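Local coordinates for secreted protein (Streptomyces lividans 1326, PDB 5LQI) that probably acts as a copper-radical oxidase of the AA5 family, at residues Glu368-Ile373 / Ala391-Asp396. The protein carries 1 engineered substitution. Numbering follows the deposited sequence.
Sequences EKYMVI and ADLKAD
Tyr370 and Ala391 form a hydrogen-bonded pair where strand 369-373 begins and strand 388-392 ends, the two running antiparallel. Tyr370 N donates to Ala391 O at 2.9 Å, and Ala391 N returns a bond to Tyr370 O at 2.8 Å. The ladder runs one step beyond the strands, because Leu393 N donates to Glu368 O with an N-H...O angle of 167°. Between these bonds, Lys369 and Asp392 make a non-hydrogen-bonded pair. The CB of Tyr370 lies near Ala391 O, the carbonyl that its own backbone N binds. That oxygen also lies at the ring edge, near the ring plane. Tyr370 CG is anti to the carbonyl carbon (chi1 -61°), which sets the ring beside Leu393, the two side chains crossing at about a right angle. Ring atom CD1 meets Leu393 CD1 at 3.8 Å, and CE1 comes closer to the same methyl, at 3.5 Å. At the tip, OH donates to Glu368 OE1 over 2.9 Å, nearly in line with the C-O bond. Glu368 OE2 accepts from Gln310 N, so the carboxylate is held at both oxygens. Glu368 also packs its CG 3.6 Å from Leu393 CB. A phenylalanine at Tyr370 would probably leave Glu368 OE1 without this donor and its carboxylate less firmly fixed. On the other face, Lys369 CG rests against CB and CG of Asp392. The latter's OD1 accepts from Lys394 N, an Asx turn within the type I turn from Asp392 to Ala395. Lys394 NZ reaches back to Gln366 O. Strands 369-373 and 388-392 are the two middle strands of a four-stranded antiparallel sheet, consistent with one blade of the Kelch beta-propeller. Strands 358-361 and 400-402 flank them, and the Tyr370 ring meets Phe307, on strand 306-308 of the preceding four-stranded sheet, edge-to-face.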
loop_
_atom_site.group_PDB
_atom_site.type_symbol
_atom_site.label_atom_id
_atom_site.label_comp_id
_atom_site.label_asym_id
_atom_site.label_seq_id
_atom_site.Cartn_x
_atom_site.Cartn_y
_atom_site.Cartn_z
ATOM N N GLU A 368 -3.885 -16.691 -11.369
ATOM C CA GLU A 368 -4.227 -16.571 -9.966
ATOM C C GLU A 368 -3.021 -16.957 -9.075
ATOM O O GLU A 368 -3.161 -17.667 -8.075
ATOM C CB GLU A 368 -5.519 -17.370 -9.717
ATOM C CG GLU A 368 -6.320 -16.876 -8.515
ATOM C CD GLU A 368 -7.327 -15.759 -8.834
ATOM O OE1 GLU A 368 -7.037 -14.551 -8.517
ATOM O OE2 GLU A 368 -8.410 -16.138 -9.414
ATOM N N LYS A 369 -1.835 -16.488 -9.474
ATOM C CA LYS A 369 -0.596 -16.628 -8.713
ATOM C C LYS A 369 -0.158 -15.327 -8.094
ATOM O O LYS A 369 0.099 -14.361 -8.818
ATOM C CB LYS A 369 0.583 -17.118 -9.545
ATOM C CG LYS A 369 0.515 -18.555 -9.935
ATOM C CD LYS A 369 1.907 -19.124 -10.366
ATOM C CE LYS A 369 1.755 -20.033 -11.515
ATOM N NZ LYS A 369 3.070 -20.527 -12.037
ATOM N N TYR A 370 -0.031 -15.338 -6.759
ATOM C CA TYR A 370 0.389 -14.192 -5.974
ATOM C C TYR A 370 1.754 -14.386 -5.387
ATOM O O TYR A 370 2.043 -15.474 -4.855
ATOM C CB TYR A 370 -0.614 -13.934 -4.899
ATOM C CG TYR A 370 -1.988 -13.621 -5.404
ATOM C CD1 TYR A 370 -2.854 -14.593 -5.798
ATOM C CD2 TYR A 370 -2.413 -12.309 -5.503
ATOM C CE1 TYR A 370 -4.127 -14.287 -6.262
ATOM C CE2 TYR A 370 -3.671 -11.998 -5.953
ATOM C CZ TYR A 370 -4.520 -12.989 -6.303
ATOM O OH TYR A 370 -5.758 -12.610 -6.774
ATOM N N MET A 371 2.566 -13.333 -5.449
ATOM C CA MET A 371 3.887 -13.262 -4.821
ATOM C C MET A 371 3.927 -12.182 -3.727
ATOM O O MET A 371 3.591 -11.023 -3.993
ATOM C CB MET A 371 4.955 -12.961 -5.831
ATOM C CG MET A 371 6.371 -12.737 -5.268
ATOM S SD MET A 371 7.652 -12.622 -6.553
ATOM C CE MET A 371 7.196 -11.275 -7.593
ATOM N N VAL A 372 4.376 -12.625 -2.536
ATOM C CA VAL A 372 4.744 -11.795 -1.390
ATOM C C VAL A 372 6.271 -11.647 -1.318
ATOM O O VAL A 372 7.031 -12.665 -1.407
ATOM C CB VAL A 372 4.135 -12.320 -0.066
ATOM C CG1 VAL A 372 4.542 -11.499 1.120
ATOM C CG2 VAL A 372 2.648 -12.350 -0.122
ATOM N N ILE A 373 6.707 -10.397 -1.168
ATOM C CA ILE A 373 8.101 -9.994 -1.328
ATOM C C ILE A 373 8.605 -9.246 -0.105
ATOM O O ILE A 373 8.044 -8.223 0.268
ATOM C CB ILE A 373 8.300 -9.088 -2.556
ATOM C CG1 ILE A 373 7.676 -9.728 -3.786
ATOM C CG2 ILE A 373 9.766 -8.832 -2.805
ATOM C CD1 ILE A 373 7.614 -8.846 -4.980
ATOM N N ALA A 391 1.866 -18.091 -3.906
ATOM C CA ALA A 391 0.660 -18.914 -3.815
ATOM C C ALA A 391 -0.098 -19.035 -5.129
ATOM O O ALA A 391 -0.524 -18.015 -5.733
ATOM C CB ALA A 391 -0.265 -18.367 -2.753
ATOM N N ASP A 392 -0.226 -20.276 -5.595
ATOM C CA ASP A 392 -1.018 -20.575 -6.780
ATOM C C ASP A 392 -2.410 -20.971 -6.276
ATOM O O ASP A 392 -2.610 -22.067 -5.773
ATOM C CB ASP A 392 -0.326 -21.682 -7.603
ATOM C CG ASP A 392 -1.084 -22.069 -8.868
ATOM O OD1 ASP A 392 -2.276 -21.724 -9.016
ATOM O OD2 ASP A 392 -0.461 -22.783 -9.718
ATOM N N LEU A 393 -3.378 -20.098 -6.487
ATOM C CA LEU A 393 -4.747 -20.332 -6.041
ATOM C C LEU A 393 -5.617 -21.200 -6.957
ATOM O O LEU A 393 -6.725 -21.545 -6.586
ATOM C CB LEU A 393 -5.436 -19.013 -5.713
ATOM C CG LEU A 393 -4.624 -18.087 -4.810
ATOM C CD1 LEU A 393 -5.511 -16.881 -4.452
ATOM C CD2 LEU A 393 -4.122 -18.796 -3.524
ATOM N N LYS A 394 -5.124 -21.578 -8.129
ATOM C CA LYS A 394 -5.819 -22.565 -8.928
ATOM C C LYS A 394 -5.469 -24.003 -8.547
ATOM O O LYS A 394 -6.065 -24.938 -9.114
ATOM C CB LYS A 394 -5.502 -22.375 -10.407
ATOM C CG LYS A 394 -6.205 -21.163 -10.970
ATOM C CD LYS A 394 -6.230 -21.239 -12.479
ATOM C CE LYS A 394 -7.229 -20.247 -13.006
ATOM N NZ LYS A 394 -7.088 -20.235 -14.494
ATOM N N ALA A 395 -4.449 -24.203 -7.711
ATOM C CA ALA A 395 -3.944 -25.597 -7.428
ATOM C C ALA A 395 -4.916 -26.361 -6.587
ATOM O O ALA A 395 -5.727 -25.766 -5.863
ATOM C CB ALA A 395 -2.589 -25.586 -6.737
ATOM N N ASP A 396 -4.791 -27.694 -6.643
ATOM C CA ASP A 396 -5.649 -28.600 -5.871
ATOM C C ASP A 396 -5.610 -28.293 -4.390
ATOM O O ASP A 396 -6.666 -28.112 -3.805
ATOM C CB ASP A 396 -5.337 -30.078 -6.158
ATOM C CG ASP A 396 -5.887 -30.532 -7.488
ATOM O OD1 ASP A 396 -6.698 -29.787 -8.076
ATOM O OD2 ASP A 396 -5.509 -31.619 -7.973
#